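Local coordinates for leucine rich repeat and phosphatase domain containing protein (Entamoeba histolytica, PDB 3EMU), which has a dual specificity phosphatase fold and is classed as a phosphatase, but lacks the family's usual catalytic signature and may be inactive, at residues 17-22 with 126-131. Sequence-based numbering, arbitrary orientation.
Sequences IHLGSF and GLYPLI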
loop_
_atom_site.group_PDB
_atom_site.type_symbol
_atom_site.label_atom_id
_atom_site.label_comp_id
_atom_site.label_asym_id
_atom_site.label_seq_id
_atom_site.Cartn_x
_atom_site.Cartn_y
_atom_site.Cartn_z
ATOM N N ILE A 17 -0.857 -4.487 -8.360
ATOM C CA ILE A 17 -0.477 -3.710 -7.183
ATOM C C ILE A 17 0.922 -3.110 -7.367
ATOM O O ILE A 17 1.941 -3.832 -7.522
ATOM C CB ILE A 17 -0.422 -4.609 -5.911
ATOM C CG1 ILE A 17 -1.741 -5.381 -5.701
ATOM C CG2 ILE A 17 0.019 -3.805 -4.657
ATOM C CD1 ILE A 17 -2.952 -4.532 -5.366
ATOM N N HIS A 18 0.967 -1.775 -7.298
ATOM C CA HIS A 18 2.223 -1.052 -7.500
ATOM C C HIS A 18 2.450 -0.097 -6.340
ATOM O O HIS A 18 1.533 0.558 -5.839
ATOM C CB HIS A 18 2.207 -0.338 -8.852
ATOM C CG HIS A 18 1.944 -1.246 -10.029
ATOM N ND1 HIS A 18 2.942 -1.654 -10.904
ATOM C CD2 HIS A 18 0.789 -1.774 -10.512
ATOM C CE1 HIS A 18 2.414 -2.392 -11.867
ATOM N NE2 HIS A 18 1.113 -2.496 -11.644
ATOM N N LEU A 19 3.696 -0.065 -5.909
ATOM C CA LEU A 19 4.136 0.747 -4.798
ATOM C C LEU A 19 5.058 1.904 -5.307
ATOM O O LEU A 19 6.044 1.658 -6.027
ATOM C CB LEU A 19 4.898 -0.146 -3.842
ATOM C CG LEU A 19 5.343 0.463 -2.534
ATOM C CD1 LEU A 19 4.168 1.128 -1.816
ATOM C CD2 LEU A 19 6.005 -0.632 -1.701
ATOM N N GLY A 20 4.707 3.140 -4.965
ATOM C CA GLY A 20 5.493 4.294 -5.418
ATOM C C GLY A 20 5.502 5.548 -4.524
ATOM O O GLY A 20 5.006 5.541 -3.379
ATOM N N SER A 21 6.053 6.632 -5.073
ATOM C CA SER A 21 6.173 7.916 -4.385
ATOM C C SER A 21 5.453 8.993 -5.210
ATOM O O SER A 21 5.174 8.784 -6.406
ATOM C CB SER A 21 7.652 8.290 -4.263
ATOM O OG SER A 21 8.229 8.422 -5.559
ATOM N N PHE A 22 5.163 10.136 -4.585
ATOM C CA PHE A 22 4.756 11.331 -5.338
ATOM C C PHE A 22 5.582 11.546 -6.611
ATOM O O PHE A 22 5.026 11.804 -7.688
ATOM C CB PHE A 22 4.863 12.596 -4.470
ATOM C CG PHE A 22 4.481 13.867 -5.218
ATOM C CD1 PHE A 22 3.135 14.226 -5.364
ATOM C CD2 PHE A 22 5.467 14.688 -5.805
ATOM C CE1 PHE A 22 2.792 15.375 -6.060
ATOM C CE2 PHE A 22 5.124 15.831 -6.504
ATOM C CZ PHE A 22 3.807 16.185 -6.634
ATOM N N GLY A 126 11.747 -7.524 0.373
ATOM C CA GLY A 126 12.600 -8.173 -0.608
ATOM C C GLY A 126 12.271 -7.701 -2.006
ATOM O O GLY A 126 13.046 -7.854 -2.930
ATOM N N LEU A 127 11.095 -7.141 -2.195
ATOM C CA LEU A 127 10.789 -6.539 -3.477
ATOM C C LEU A 127 11.190 -5.046 -3.558
ATOM O O LEU A 127 11.286 -4.506 -4.637
ATOM C CB LEU A 127 9.298 -6.678 -3.768
ATOM C CG LEU A 127 8.845 -8.077 -4.193
ATOM C CD1 LEU A 127 7.348 -8.182 -4.102
ATOM C CD2 LEU A 127 9.300 -8.361 -5.593
ATOM N N TYR A 128 11.436 -4.417 -2.416
ATOM C CA TYR A 128 11.445 -2.970 -2.297
ATOM C C TYR A 128 12.393 -2.553 -1.168
ATOM O O TYR A 128 11.946 -2.164 -0.091
ATOM C CB TYR A 128 10.039 -2.555 -1.917
ATOM C CG TYR A 128 9.628 -1.109 -2.105
ATOM C CD1 TYR A 128 9.250 -0.639 -3.371
ATOM C CD2 TYR A 128 9.522 -0.234 -1.002
ATOM C CE1 TYR A 128 8.810 0.689 -3.566
ATOM C CE2 TYR A 128 9.073 1.106 -1.168
ATOM C CZ TYR A 128 8.716 1.557 -2.479
ATOM O OH TYR A 128 8.239 2.853 -2.693
ATOM N N PRO A 129 13.711 -2.605 -1.417
ATOM C CA PRO A 129 14.759 -2.508 -0.364
ATOM C C PRO A 129 14.794 -1.168 0.375
ATOM O O PRO A 129 15.292 -1.108 1.474
ATOM C CB PRO A 129 16.077 -2.729 -1.139
ATOM C CG PRO A 129 15.645 -3.193 -2.570
ATOM C CD PRO A 129 14.283 -2.597 -2.774
ATOM N N LEU A 130 14.192 -0.131 -0.190
ATOM C CA LEU A 130 14.137 1.181 0.477
ATOM C C LEU A 130 13.104 1.310 1.603
ATOM O O LEU A 130 13.020 2.346 2.255
ATOM C CB LEU A 130 13.897 2.291 -0.558
ATOM C CG LEU A 130 15.020 2.502 -1.600
ATOM C CD1 LEU A 130 14.814 3.819 -2.348
ATOM C CD2 LEU A 130 16.422 2.467 -0.940
ATOM N N ILE A 131 12.305 0.272 1.816
ATOM C CA ILE A 131 11.339 0.254 2.916
ATOM C C ILE A 131 11.890 0.799 4.257
ATOM O O ILE A 131 12.939 0.348 4.787
ATOM C CB ILE A 131 10.743 -1.194 3.088
ATOM C CG1 ILE A 131 9.538 -1.192 4.021
ATOM C CG2 ILE A 131 11.831 -2.243 3.482
ATOM C CD1 ILE A 131 8.697 -2.486 3.925
#
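Leu19 on strand 17-21 and Tyr128, in the loop that follows helix 117-127, face each other with their CA atoms 8.6 Å apart, and no backbone hydrogen bond joins the two segments. The contact is a CH-pi one: Leu19 CD2 sits 3.3 Å above the centroid of the Tyr128 ring, only 3° off the ring normal, about equally far from all six ring carbons. Leu19 CG follows over the same face toward the hydroxyl end, 3.5 Å from Tyr128 CZ, and the two side chains cross at about a right angle. With CG anti to the backbone N (chi1 -163°), the tyrosine reaches from its loop across to the strand, where Tyr128 OH lies 4.1 Å from Gly20 CA. That hydroxyl is hydrogen-bonded to Gly97 O, in the loop that probably corresponds to the P-loop of dual specificity phosphatases. Tyr128 opens a type I turn to Ile131, closed by Ile131 N to Tyr128 O at 3.1 Å. The pair packs this loop against strand 17-21 of the mixed sheet: Leu19 also packs on Ile13 of strand 11-14 and on Ala101 and Val105 of helix 100-112, while Tyr128 touches Thr11 and Pro102 of these same two elements.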